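PDB 4CDB: listeriolysin O from Listeria monocytogenes, which binds cholesterol-containing host membranes, changes conformation strongly, and inserts as an oligomeric pore complex that lyses the cell. Local coordinates for residues 49-54 against 62-67; 119-124 against 157-162; 125-130 against 148-153; 222-227 against 350-355. All blocks are in the same frame, centred on the assembly; numbering follows the deposited sequence.

How the contacts relate
From the N terminus, contact 1 comes first: 49-54 and 62-67 close a short hairpin loop on strands 52-56 and 59-74. Contact 2 closes a loop of 32 residues, bringing the turn after strand 114-118 to the loop that leads into strand 165-172. Contact 3 is nested inside that loop, linking the start of strand 129-132 to the end of helix 137-152. These two adjoin, centres about 10 Å apart and Pro-121 O 2.7 Å from Trp-151 NE1. Contact 4 opens after contacts 1 to 3 have closed and spans 122 residues, and both it and contact 3 reach the large antiparallel sheet. Contact 1 lies on the opposite side of the chain's centre from the other three.

Contact 1: 49-54 against 62-67; sequences PPRKGY and VVEKKK
Arg-51 and Glu-64 run side by side in the same direction. The arginine CB lies 4.0 Å from Val-63 O. Arg-51 CG, anti to the backbone N (chi1 169°), rests 3.8 Å from Glu-64 CG, so the aliphatic parts pack before any charge is met. Arg-51 CD sits 3.5 Å from Glu-64 OE2 and also touches Val-62 CG1. A bend at chi3 brings Arg-51 NH1 within 3.6 Å of Glu-64 OE2, a rather long salt bridge, while NE donates a hydrogen bond to Gly-406 O. The backbones beneath form an antiparallel beta hairpin, strands 52-56 and 59-74, in which Lys-52 and Val-63 are a hydrogen-bonded pair. Val-63 N to Lys-52 O is 2.8 Å and nearly linear (177°), and Lys-52 N returns a bond to Val-63 O. Before the strand pairing starts, a water joins the backbones: it donates to Pro-49 O and accepts from Lys-65 N. There the Pro-49 ring crosses the Lys-65 chain at about a right angle, Pro-49 CG to Lys-65 CD 3.6 Å, and Lys-65 NZ continues to Ser-202 O and Thr-371 OG1.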
loop_
_atom_site.group_PDB
_atom_site.type_symbol
_atom_site.label_atom_id
_atom_site.label_comp_id
_atom_site.label_asym_id
_atom_site.label_seq_id
_atom_site.Cartn_x
_atom_site.Cartn_y
_atom_site.Cartn_z
ATOM N N PRO A 49 14.293 -17.505 -1.620
ATOM C CA PRO A 49 15.533 -17.671 -0.854
ATOM C C PRO A 49 15.257 -18.198 0.551
ATOM O O PRO A 49 14.284 -17.781 1.180
ATOM C CB PRO A 49 16.096 -16.248 -0.785
ATOM C CG PRO A 49 15.495 -15.543 -1.959
ATOM C CD PRO A 49 14.117 -16.118 -2.087
ATOM N N PRO A 50 16.110 -19.109 1.038
ATOM C CA PRO A 50 15.907 -19.754 2.339
ATOM C C PRO A 50 15.977 -18.770 3.504
ATOM O O PRO A 50 16.573 -17.699 3.384
ATOM C CB PRO A 50 17.065 -20.753 2.417
ATOM C CG PRO A 50 18.110 -20.200 1.504
ATOM C CD PRO A 50 17.354 -19.553 0.386
ATOM N N ARG A 51 15.350 -19.133 4.618
ATOM C CA ARG A 51 15.430 -18.341 5.840
ATOM C C ARG A 51 16.882 -18.250 6.294
ATOM O O ARG A 51 17.618 -19.235 6.239
ATOM C CB ARG A 51 14.575 -18.979 6.940
ATOM C CG ARG A 51 14.776 -18.385 8.328
ATOM C CD ARG A 51 13.855 -19.037 9.356
ATOM N NE ARG A 51 13.988 -20.491 9.372
ATOM C CZ ARG A 51 13.281 -21.298 10.159
ATOM N NH1 ARG A 51 12.390 -20.795 11.001
ATOM N NH2 ARG A 51 13.468 -22.611 10.105
ATOM N N LYS A 52 17.304 -17.065 6.723
ATOM C CA LYS A 52 18.663 -16.903 7.224
ATOM C C LYS A 52 18.720 -16.073 8.502
ATOM O O LYS A 52 17.904 -15.173 8.716
ATOM C CB LYS A 52 19.583 -16.305 6.155
ATOM C CG LYS A 52 19.430 -14.808 5.946
ATOM C CD LYS A 52 20.550 -14.270 5.064
ATOM C CE LYS A 52 20.541 -12.748 5.018
ATOM N NZ LYS A 52 21.676 -12.194 4.223
ATOM N N GLY A 53 19.688 -16.395 9.351
ATOM C CA GLY A 53 19.904 -15.658 10.580
ATOM C C GLY A 53 21.348 -15.213 10.690
ATOM O O GLY A 53 22.265 -15.966 10.356
ATOM N N TYR A 54 21.554 -13.987 11.157
ATOM C CA TYR A 54 22.900 -13.446 11.302
ATOM C C TYR A 54 22.979 -12.426 12.432
ATOM O O TYR A 54 21.958 -11.922 12.899
ATOM C CB TYR A 54 23.370 -12.815 9.989
ATOM C CG TYR A 54 22.511 -11.665 9.513
ATOM C CD1 TYR A 54 21.381 -11.893 8.739
ATOM C CD2 TYR A 54 22.836 -10.352 9.830
ATOM C CE1 TYR A 54 20.595 -10.845 8.299
ATOM C CE2 TYR A 54 22.056 -9.299 9.394
ATOM C CZ TYR A 54 20.937 -9.551 8.628
ATOM O OH TYR A 54 20.157 -8.507 8.191
ATOM N N VAL A 62 16.819 -12.351 12.113
ATOM C CA VAL A 62 16.277 -13.470 11.354
ATOM C C VAL A 62 15.436 -12.948 10.185
ATOM O O VAL A 62 14.489 -12.187 10.383
ATOM C CB VAL A 62 15.417 -14.396 12.246
ATOM C CG1 VAL A 62 14.841 -15.529 11.419
ATOM C CG2 VAL A 62 16.241 -14.950 13.408
ATOM N N VAL A 63 15.790 -13.346 8.966
ATOM C CA VAL A 63 15.076 -12.879 7.781
ATOM C C VAL A 63 14.334 -14.018 7.087
ATOM O O VAL A 63 14.949 -14.994 6.653
ATOM C CB VAL A 63 16.033 -12.209 6.768
ATOM C CG1 VAL A 63 15.270 -11.773 5.523
ATOM C CG2 VAL A 63 16.747 -11.026 7.409
ATOM N N GLU A 64 13.014 -13.885 6.993
ATOM C CA GLU A 64 12.178 -14.876 6.320
ATOM C C GLU A 64 11.562 -14.324 5.033
ATOM O O GLU A 64 11.270 -13.131 4.933
ATOM C CB GLU A 64 11.075 -15.381 7.254
ATOM C CG GLU A 64 11.532 -16.421 8.266
ATOM C CD GLU A 64 10.391 -16.950 9.114
ATOM O OE1 GLU A 64 9.404 -16.210 9.310
ATOM O OE2 GLU A 64 10.482 -18.104 9.585
ATOM N N LYS A 65 11.372 -15.204 4.053
ATOM C CA LYS A 65 10.766 -14.823 2.783
ATOM C C LYS A 65 9.654 -15.798 2.402
ATOM O O LYS A 65 9.790 -17.009 2.589
ATOM C CB LYS A 65 11.824 -14.765 1.676
ATOM C CG LYS A 65 12.897 -13.712 1.892
ATOM C CD LYS A 65 13.895 -13.696 0.746
ATOM C CE LYS A 65 14.981 -12.656 0.968
ATOM N NZ LYS A 65 14.422 -11.282 1.093
ATOM N N LYS A 66 8.557 -15.262 1.877
ATOM C CA LYS A 66 7.435 -16.080 1.431
ATOM C C LYS A 66 6.918 -15.607 0.075
ATOM O O LYS A 66 6.875 -14.407 -0.202
ATOM C CB LYS A 66 6.304 -16.062 2.465
ATOM C CG LYS A 66 5.132 -16.977 2.115
ATOM C CD LYS A 66 3.877 -16.659 2.924
ATOM C CE LYS A 66 3.855 -17.369 4.270
ATOM N NZ LYS A 66 4.811 -16.785 5.250
ATOM N N LYS A 67 6.533 -16.558 -0.769
ATOM C CA LYS A 67 5.955 -16.236 -2.066
ATOM C C LYS A 67 4.485 -15.863 -1.903
ATOM O O LYS A 67 3.704 -16.624 -1.328
ATOM C CB LYS A 67 6.088 -17.427 -3.013
ATOM C CG LYS A 67 5.464 -17.208 -4.378
ATOM C CD LYS A 67 5.499 -18.480 -5.205
ATOM C CE LYS A 67 4.822 -18.279 -6.550
ATOM N NZ LYS A 67 4.747 -19.546 -7.328
HETATM O O HOH W 1 12.708 -18.020 3.820
HETATM O O HOH W 2 15.786 -14.798 4.053
#

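Contact 2: 119-124 against 157-162; sequences DLPGMT and QAYPNV
Pro-121 and Gly-122 occupy the central positions of a type II beta turn, Leu-120 to Met-123, which follows strand 114-118 and faces the loop of Tyr-159 and Val-162 between helix 137-152 and strand 165-172. The backbones stay apart, Pro-121 CA to Tyr-159 CA being 7.7 Å, so side chains bridge the gap. Gly-122 has the positive phi (97°) usual at the third turn position, and with no side chain there the phenol approaches the main chain: Tyr-159 OH is 3.3 Å from Gly-122 CA. Tyr-159 CG stands anti to the carbonyl carbon (chi1 -57°), which sends the ring towards the turn, and Pro-121 CB lies 4.3 Å above the ring plane, over its centre. Pro-121 CG touches Val-162 CG1 at 3.6 Å, the side chains meeting at a slant. At the ring edge, in plane, a water lies 3.1 Å from Tyr-159 OH and donates to Gly-122 O. With no direct hydrogen bond between the segments, apolar packing and one water bridge hold this surface contact.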
loop_
_atom_site.group_PDB
_atom_site.type_symbol
_atom_site.label_atom_id
_atom_site.label_comp_id
_atom_site.label_asym_id
_atom_site.label_seq_id
_atom_site.Cartn_x
_atom_site.Cartn_y
_atom_site.Cartn_z
ATOM N N ASP A 119 -22.559 14.916 -10.726
ATOM C CA ASP A 119 -23.220 14.379 -9.538
ATOM C C ASP A 119 -23.163 15.291 -8.307
ATOM O O ASP A 119 -23.340 14.825 -7.179
ATOM C CB ASP A 119 -22.652 13.000 -9.192
ATOM C CG ASP A 119 -21.199 13.058 -8.758
ATOM O OD1 ASP A 119 -20.534 14.078 -9.033
ATOM O OD2 ASP A 119 -20.721 12.080 -8.146
ATOM N N LEU A 120 -22.915 16.580 -8.520
ATOM C CA LEU A 120 -22.874 17.531 -7.411
ATOM C C LEU A 120 -24.252 17.634 -6.757
ATOM O O LEU A 120 -25.275 17.595 -7.445
ATOM C CB LEU A 120 -22.379 18.903 -7.882
ATOM C CG LEU A 120 -20.864 19.037 -8.062
ATOM C CD1 LEU A 120 -20.505 20.358 -8.726
ATOM C CD2 LEU A 120 -20.163 18.910 -6.720
ATOM N N PRO A 121 -24.282 17.752 -5.420
ATOM C CA PRO A 121 -25.526 17.641 -4.647
ATOM C C PRO A 121 -26.518 18.779 -4.885
ATOM O O PRO A 121 -26.120 19.931 -5.059
ATOM C CB PRO A 121 -25.034 17.672 -3.197
ATOM C CG PRO A 121 -23.754 18.433 -3.254
ATOM C CD PRO A 121 -23.121 18.030 -4.554
ATOM N N GLY A 122 -27.804 18.441 -4.895
ATOM C CA GLY A 122 -28.860 19.439 -4.924
ATOM C C GLY A 122 -29.441 19.762 -6.289
ATOM O O GLY A 122 -30.555 20.281 -6.380
ATOM N N MET A 123 -28.696 19.456 -7.350
ATOM C CA MET A 123 -29.102 19.829 -8.703
ATOM C C MET A 123 -30.296 19.012 -9.201
ATOM O O MET A 123 -30.461 17.847 -8.840
ATOM C CB MET A 123 -27.924 19.696 -9.673
ATOM C CG MET A 123 -26.646 20.352 -9.172
ATOM S SD MET A 123 -25.308 20.357 -10.383
ATOM C CE MET A 123 -25.938 21.572 -11.545
ATOM N N THR A 124 -31.131 19.635 -10.026
ATOM C CA THR A 124 -32.289 18.956 -10.597
ATOM C C THR A 124 -31.849 18.076 -11.760
ATOM O O THR A 124 -30.729 18.206 -12.257
ATOM C CB THR A 124 -33.350 19.953 -11.104
ATOM O OG1 THR A 124 -32.844 20.657 -12.244
ATOM C CG2 THR A 124 -33.727 20.949 -10.013
ATOM N N GLN A 157 -24.474 27.627 -1.910
ATOM C CA GLN A 157 -24.878 28.226 -0.644
ATOM C C GLN A 157 -25.751 27.286 0.187
ATOM O O GLN A 157 -25.737 27.337 1.415
ATOM C CB GLN A 157 -25.590 29.560 -0.880
ATOM C CG GLN A 157 -24.680 30.663 -1.411
ATOM C CD GLN A 157 -23.715 31.197 -0.362
ATOM O OE1 GLN A 157 -23.809 30.863 0.821
ATOM N NE2 GLN A 157 -22.782 32.038 -0.795
ATOM N N ALA A 158 -26.499 26.420 -0.488
ATOM C CA ALA A 158 -27.368 25.471 0.202
ATOM C C ALA A 158 -26.599 24.255 0.709
ATOM O O ALA A 158 -27.137 23.441 1.458
ATOM C CB ALA A 158 -28.501 25.038 -0.706
ATOM N N TYR A 159 -25.344 24.129 0.287
ATOM C CA TYR A 159 -24.498 23.019 0.711
ATOM C C TYR A 159 -23.082 23.507 0.989
ATOM O O TYR A 159 -22.207 23.403 0.129
ATOM C CB TYR A 159 -24.465 21.918 -0.354
ATOM C CG TYR A 159 -25.826 21.375 -0.731
ATOM C CD1 TYR A 159 -26.377 20.294 -0.053
ATOM C CD2 TYR A 159 -26.559 21.939 -1.766
ATOM C CE1 TYR A 159 -27.620 19.794 -0.396
ATOM C CE2 TYR A 159 -27.802 21.448 -2.116
ATOM C CZ TYR A 159 -28.328 20.375 -1.427
ATOM O OH TYR A 159 -29.565 19.879 -1.770
ATOM N N PRO A 160 -22.851 24.046 2.196
ATOM C CA PRO A 160 -21.530 24.578 2.549
ATOM C C PRO A 160 -20.452 23.499 2.654
ATOM O O PRO A 160 -19.405 23.621 2.019
ATOM C CB PRO A 160 -21.766 25.228 3.916
ATOM C CG PRO A 160 -22.960 24.531 4.473
ATOM C CD PRO A 160 -23.825 24.203 3.291
ATOM N N ASN A 161 -20.709 22.458 3.440
ATOM C CA ASN A 161 -19.698 21.439 3.697
ATOM C C ASN A 161 -20.098 20.038 3.249
ATOM O O ASN A 161 -20.393 19.171 4.074
ATOM C CB ASN A 161 -19.326 21.421 5.182
ATOM C CG ASN A 161 -18.909 22.786 5.691
ATOM O OD1 ASN A 161 -19.719 23.529 6.245
ATOM N ND2 ASN A 161 -17.639 23.126 5.503
ATOM N N VAL A 162 -20.107 19.817 1.940
ATOM C CA VAL A 162 -20.314 18.477 1.409
ATOM C C VAL A 162 -18.981 17.743 1.331
ATOM O O VAL A 162 -18.122 18.081 0.518
ATOM C CB VAL A 162 -20.982 18.503 0.025
ATOM C CG1 VAL A 162 -22.481 18.276 0.158
ATOM C CG2 VAL A 162 -20.682 19.816 -0.688
HETATM O O HOH W 3 -31.274 21.535 -3.734
#

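Contact 3: 125-130 against 148-153; sequences NQDNKI and VERWNE
Arg-150 reaches from the last turn of its helix to the backbone of residues 127-129, and one nitrogen, NH2, does the gripping. Arg-150 NH2 donates to Asp-127 O at 2.5 Å, short enough that the exact value should be read with caution, and to Lys-129 O at 2.7 Å. Both oxygens come at the edge of the guanidinium, near its plane, which probably helps to hold the orientation of the group. Seen from the acceptors the fit is less regular, since NH2 lies above the carbonyl plane of Asp-127, 46° out of it, and is also tilted from that of Lys-129. The side chain gets there through a first torsion away from the staggered positions (chi1 -111°), followed by a bend at chi3 (63°). The side chain of Asp-127 adds charge only: no N-H points at OD1, which is 4.4 Å from Arg-150 NE. This would probably still favour the positive group electrostatically. At the other terminal nitrogen, Ile-130 extends with CG1 anti to its backbone N and places CD1 4.2 Å from Arg-150 NH1. The side chain of Ile-130 also rests on Thr-146 and Leu-147 of helix 137-152, while its backbone pairs with Leu-116 and that of Asn-128 with Ile-118; the arginine thus clips the helix end to the start of strand 129-132, beside strand 114-118.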
loop_
_atom_site.group_PDB
_atom_site.type_symbol
_atom_site.label_atom_id
_atom_site.label_comp_id
_atom_site.label_asym_id
_atom_site.label_seq_id
_atom_site.Cartn_x
_atom_site.Cartn_y
_atom_site.Cartn_z
ATOM N N ASN A 125 -32.736 17.190 -12.203
ATOM C CA ASN A 125 -32.437 16.310 -13.329
ATOM C C ASN A 125 -32.365 17.053 -14.664
ATOM O O ASN A 125 -32.114 16.453 -15.708
ATOM C CB ASN A 125 -33.432 15.147 -13.391
ATOM C CG ASN A 125 -33.045 14.002 -12.469
ATOM O OD1 ASN A 125 -31.911 13.521 -12.503
ATOM N ND2 ASN A 125 -33.982 13.567 -11.633
ATOM N N GLN A 126 -32.578 18.363 -14.616
ATOM C CA GLN A 126 -32.417 19.210 -15.788
ATOM C C GLN A 126 -31.174 20.086 -15.650
ATOM O O GLN A 126 -30.552 20.453 -16.648
ATOM C CB GLN A 126 -33.658 20.083 -15.999
ATOM C CG GLN A 126 -34.940 19.308 -16.290
ATOM C CD GLN A 126 -35.560 18.685 -15.049
ATOM O OE1 GLN A 126 -35.462 19.229 -13.948
ATOM N NE2 GLN A 126 -36.204 17.537 -15.225
ATOM N N ASP A 127 -30.816 20.411 -14.409
ATOM C CA ASP A 127 -29.679 21.286 -14.118
ATOM C C ASP A 127 -28.322 20.586 -14.219
ATOM O O ASP A 127 -27.318 21.216 -14.555
ATOM C CB ASP A 127 -29.820 21.903 -12.721
ATOM C CG ASP A 127 -30.174 23.380 -12.764
ATOM O OD1 ASP A 127 -29.868 24.038 -13.781
ATOM O OD2 ASP A 127 -30.751 23.887 -11.776
ATOM N N ASN A 128 -28.285 19.291 -13.915
ATOM C CA ASN A 128 -27.016 18.565 -13.874
ATOM C C ASN A 128 -26.530 18.052 -15.234
ATOM O O ASN A 128 -25.504 17.381 -15.315
ATOM C CB ASN A 128 -27.074 17.419 -12.855
ATOM C CG ASN A 128 -28.238 16.467 -13.098
ATOM O OD1 ASN A 128 -28.786 16.402 -14.197
ATOM N ND2 ASN A 128 -28.615 15.720 -12.066
ATOM N N LYS A 129 -27.260 18.379 -16.297
ATOM C CA LYS A 129 -26.928 17.884 -17.630
ATOM C C LYS A 129 -26.623 19.012 -18.610
ATOM O O LYS A 129 -27.081 20.139 -18.433
ATOM C CB LYS A 129 -28.068 17.021 -18.177
ATOM C CG LYS A 129 -28.452 15.849 -17.290
ATOM C CD LYS A 129 -29.672 15.122 -17.839
ATOM C CE LYS A 129 -30.203 14.101 -16.841
ATOM N NZ LYS A 129 -29.160 13.123 -16.431
ATOM N N ILE A 130 -25.854 18.695 -19.648
ATOM C CA ILE A 130 -25.571 19.646 -20.722
ATOM C C ILE A 130 -25.168 18.916 -22.006
ATOM O O ILE A 130 -24.416 17.940 -21.968
ATOM C CB ILE A 130 -24.489 20.681 -20.310
ATOM C CG1 ILE A 130 -24.274 21.716 -21.420
ATOM C CG2 ILE A 130 -23.183 19.989 -19.941
ATOM C CD1 ILE A 130 -23.272 22.795 -21.062
ATOM N N VAL A 148 -19.864 22.939 -13.329
ATOM C CA VAL A 148 -19.313 23.276 -12.019
ATOM C C VAL A 148 -19.714 24.690 -11.594
ATOM O O VAL A 148 -20.080 24.921 -10.442
ATOM C CB VAL A 148 -17.773 23.138 -12.001
ATOM C CG1 VAL A 148 -17.187 23.778 -10.755
ATOM C CG2 VAL A 148 -17.365 21.673 -12.093
ATOM N N GLU A 149 -19.649 25.632 -12.530
ATOM C CA GLU A 149 -20.050 27.006 -12.251
ATOM C C GLU A 149 -21.541 27.114 -11.969
ATOM O O GLU A 149 -21.966 27.912 -11.134
ATOM C CB GLU A 149 -19.666 27.936 -13.404
ATOM C CG GLU A 149 -18.213 28.362 -13.387
ATOM C CD GLU A 149 -17.826 29.053 -12.090
ATOM O OE1 GLU A 149 -18.606 29.902 -11.604
ATOM O OE2 GLU A 149 -16.736 28.753 -11.559
ATOM N N ARG A 150 -22.332 26.310 -12.674
ATOM C CA ARG A 150 -23.777 26.293 -12.477
ATOM C C ARG A 150 -24.144 25.839 -11.065
ATOM O O ARG A 150 -25.092 26.349 -10.465
ATOM C CB ARG A 150 -24.460 25.415 -13.533
ATOM C CG ARG A 150 -25.285 26.205 -14.539
ATOM C CD ARG A 150 -25.353 25.517 -15.899
ATOM N NE ARG A 150 -26.018 24.216 -15.852
ATOM C CZ ARG A 150 -26.314 23.490 -16.926
ATOM N NH1 ARG A 150 -26.009 23.938 -18.137
ATOM N NH2 ARG A 150 -26.919 22.318 -16.795
ATOM N N TRP A 151 -23.379 24.890 -10.533
ATOM C CA TRP A 151 -23.598 24.412 -9.173
ATOM C C TRP A 151 -23.170 25.457 -8.147
ATOM O O TRP A 151 -23.841 25.656 -7.134
ATOM C CB TRP A 151 -22.849 23.099 -8.929
ATOM C CG TRP A 151 -23.075 22.533 -7.552
ATOM C CD1 TRP A 151 -24.126 21.761 -7.145
ATOM C CD2 TRP A 151 -22.232 22.699 -6.403
ATOM N NE1 TRP A 151 -23.987 21.436 -5.815
ATOM C CE2 TRP A 151 -22.833 22.000 -5.337
ATOM C CE3 TRP A 151 -21.027 23.369 -6.175
ATOM C CZ2 TRP A 151 -22.270 21.954 -4.061
ATOM C CZ3 TRP A 151 -20.470 23.324 -4.908
ATOM C CH2 TRP A 151 -21.090 22.621 -3.867
ATOM N N ASN A 152 -22.050 26.121 -8.418
ATOM C CA ASN A 152 -21.529 27.150 -7.524
ATOM C C ASN A 152 -22.445 28.369 -7.421
ATOM O O ASN A 152 -22.359 29.137 -6.465
ATOM C CB ASN A 152 -20.128 27.590 -7.963
ATOM C CG ASN A 152 -19.072 26.530 -7.706
ATOM O OD1 ASN A 152 -19.124 25.812 -6.708
ATOM N ND2 ASN A 152 -18.099 26.435 -8.606
ATOM N N GLU A 153 -23.320 28.537 -8.406
ATOM C CA GLU A 153 -24.156 29.731 -8.489
ATOM C C GLU A 153 -25.631 29.482 -8.169
ATOM O O GLU A 153 -26.451 30.395 -8.264
ATOM C CB GLU A 153 -24.029 30.374 -9.874
ATOM C CG GLU A 153 -22.635 30.893 -10.199
ATOM C CD GLU A 153 -22.528 31.451 -11.609
ATOM O OE1 GLU A 153 -23.545 31.452 -12.335
ATOM O OE2 GLU A 153 -21.422 31.889 -11.992
#

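Contact 4: 222-227 against 350-355; sequences VNEPTR and TTNFLK. With ACT (acetate ion), chain D.
Glu-224 and Asn-352 meet with their side chains crossing at about a right angle, carboxylate and amide planes 74° apart. Glu-224 OE2 lies 3.3 Å from Asn-352 ND2. The glutamate spans the gap because its chain is extended beyond CG, whereas the asparagine is shorter and points its CB at the other segment. The Asn-352 amide makes weak hydrogen bonds elsewhere: ND2 to Tyr-254 OH and OD1 to Ser-256 OG. Both of those residues belong to strand 252-260, which in the large antiparallel sheet pairs with 207-222 on one hand and 345-353 on the other, so the two flanking strands run parallel to each other and their C-terminal ends emerge together, where the contact forms. Just beyond them, Pro-225 CG and Leu-354 CD2 touch loosely at 4.4 Å, and both side chains also lean on Tyr-254. The Leu-354 first torsion is off the staggered positions (chi1 -116°), bringing its end nearer the proline. A water sits 2.8 Å from Leu-354 O and 3.3 Å from Pro-225 O. Lys-355 stretches away fully extended, its NZ donating to oxygen O of an acetate at 2.8 Å, probably from the crystallisation liquor, and to Leu-30 O.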
loop_
_atom_site.group_PDB
_atom_site.type_symbol
_atom_site.label_atom_id
_atom_site.label_comp_id
_atom_site.label_asym_id
_atom_site.label_seq_id
_atom_site.Cartn_x
_atom_site.Cartn_y
_atom_site.Cartn_z
ATOM N N VAL A 222 -21.072 10.252 -18.993
ATOM C CA VAL A 222 -21.578 10.456 -20.346
ATOM C C VAL A 222 -22.748 9.516 -20.618
ATOM O O VAL A 222 -22.803 8.416 -20.071
ATOM C CB VAL A 222 -20.470 10.185 -21.388
ATOM C CG1 VAL A 222 -20.900 10.636 -22.770
ATOM C CG2 VAL A 222 -19.199 10.901 -20.993
ATOM N N ASN A 223 -23.689 9.955 -21.452
ATOM C CA ASN A 223 -24.792 9.102 -21.887
ATOM C C ASN A 223 -24.276 7.829 -22.555
ATOM O O ASN A 223 -23.216 7.838 -23.179
ATOM C CB ASN A 223 -25.693 9.857 -22.866
ATOM C CG ASN A 223 -25.004 10.144 -24.188
ATOM O OD1 ASN A 223 -24.156 11.031 -24.279
ATOM N ND2 ASN A 223 -25.371 9.394 -25.222
ATOM N N GLU A 224 -25.019 6.736 -22.414
ATOM C CA GLU A 224 -24.670 5.494 -23.093
ATOM C C GLU A 224 -25.477 5.357 -24.380
ATOM O O GLU A 224 -26.681 5.111 -24.338
ATOM C CB GLU A 224 -24.898 4.284 -22.181
ATOM C CG GLU A 224 -24.012 4.256 -20.943
ATOM C CD GLU A 224 -24.180 2.988 -20.124
ATOM O OE1 GLU A 224 -25.027 2.146 -20.489
ATOM O OE2 GLU A 224 -23.462 2.833 -19.112
ATOM N N PRO A 225 -24.808 5.514 -25.533
ATOM C CA PRO A 225 -25.478 5.489 -26.838
ATOM C C PRO A 225 -26.081 4.123 -27.155
ATOM O O PRO A 225 -25.478 3.092 -26.849
ATOM C CB PRO A 225 -24.344 5.807 -27.817
ATOM C CG PRO A 225 -23.108 5.355 -27.116
ATOM C CD PRO A 225 -23.347 5.658 -25.665
ATOM N N THR A 226 -27.264 4.124 -27.762
ATOM C CA THR A 226 -27.928 2.883 -28.143
ATOM C C THR A 226 -27.298 2.276 -29.393
ATOM O O THR A 226 -27.496 1.098 -29.687
ATOM C CB THR A 226 -29.431 3.102 -28.400
ATOM O OG1 THR A 226 -29.604 4.143 -29.371
ATOM C CG2 THR A 226 -30.147 3.489 -27.113
ATOM N N ARG A 227 -26.548 3.092 -30.127
ATOM C CA ARG A 227 -25.834 2.634 -31.312
ATOM C C ARG A 227 -24.364 3.004 -31.194
ATOM O O ARG A 227 -24.034 4.112 -30.771
ATOM C CB ARG A 227 -26.418 3.259 -32.579
ATOM C CG ARG A 227 -27.886 2.952 -32.810
ATOM C CD ARG A 227 -28.424 3.721 -34.008
ATOM N NE ARG A 227 -27.683 3.413 -35.228
ATOM C CZ ARG A 227 -27.830 4.059 -36.380
ATOM N NH1 ARG A 227 -28.694 5.061 -36.481
ATOM N NH2 ARG A 227 -27.108 3.704 -37.434
ATOM N N THR A 350 -13.588 5.605 -15.546
ATOM C CA THR A 350 -14.081 4.298 -15.957
ATOM C C THR A 350 -14.255 4.272 -17.471
ATOM O O THR A 350 -14.496 5.311 -18.093
ATOM C CB THR A 350 -15.429 3.969 -15.289
ATOM O OG1 THR A 350 -16.439 4.844 -15.803
ATOM C CG2 THR A 350 -15.334 4.138 -13.778
ATOM N N THR A 351 -14.134 3.089 -18.063
ATOM C CA THR A 351 -14.286 2.945 -19.505
ATOM C C THR A 351 -15.324 1.885 -19.863
ATOM O O THR A 351 -15.437 0.861 -19.189
ATOM C CB THR A 351 -12.948 2.590 -20.182
ATOM O OG1 THR A 351 -12.338 1.498 -19.485
ATOM C CG2 THR A 351 -12.010 3.781 -20.158
ATOM N N ASN A 352 -16.081 2.144 -20.926
ATOM C CA ASN A 352 -17.050 1.183 -21.438
ATOM C C ASN A 352 -16.713 0.808 -22.872
ATOM O O ASN A 352 -16.351 1.672 -23.672
ATOM C CB ASN A 352 -18.467 1.757 -21.392
ATOM C CG ASN A 352 -18.988 1.936 -19.979
ATOM O OD1 ASN A 352 -18.238 1.844 -19.009
ATOM N ND2 ASN A 352 -20.283 2.202 -19.859
ATOM N N PHE A 353 -16.826 -0.477 -23.197
ATOM C CA PHE A 353 -16.677 -0.922 -24.578
ATOM C C PHE A 353 -17.807 -0.326 -25.410
ATOM O O PHE A 353 -18.947 -0.259 -24.955
ATOM C CB PHE A 353 -16.700 -2.452 -24.662
ATOM C CG PHE A 353 -15.486 -3.114 -24.064
ATOM C CD1 PHE A 353 -14.275 -3.108 -24.738
ATOM C CD2 PHE A 353 -15.561 -3.753 -22.834
ATOM C CE1 PHE A 353 -13.156 -3.719 -24.192
ATOM C CE2 PHE A 353 -14.444 -4.366 -22.285
ATOM C CZ PHE A 353 -13.241 -4.348 -22.966
ATOM N N LEU A 354 -17.492 0.111 -26.624
ATOM C CA LEU A 354 -18.493 0.729 -27.486
ATOM C C LEU A 354 -19.503 -0.288 -28.004
ATOM O O LEU A 354 -20.621 0.068 -28.373
ATOM C CB LEU A 354 -17.828 1.451 -28.662
ATOM C CG LEU A 354 -18.020 2.967 -28.724
ATOM C CD1 LEU A 354 -17.444 3.533 -30.016
ATOM C CD2 LEU A 354 -19.493 3.324 -28.580
ATOM N N LYS A 355 -19.111 -1.556 -28.025
ATOM C CA LYS A 355 -19.951 -2.599 -28.603
ATOM C C LYS A 355 -21.262 -2.812 -27.849
ATOM O O LYS A 355 -22.333 -2.838 -28.454
ATOM C CB LYS A 355 -19.180 -3.915 -28.698
ATOM C CG LYS A 355 -19.970 -5.056 -29.317
ATOM C CD LYS A 355 -19.109 -6.304 -29.444
ATOM C CE LYS A 355 -19.889 -7.459 -30.048
ATOM N NZ LYS A 355 -19.051 -8.682 -30.200
HETATM C C ACT D . -18.243 -8.624 -26.629
HETATM O O ACT D . -17.792 -8.952 -27.748
HETATM O OXT ACT D . -18.834 -7.538 -26.446
HETATM C CH3 ACT D . -18.097 -9.573 -25.477
HETATM O O HOH W 4 -22.716 1.901 -28.198
#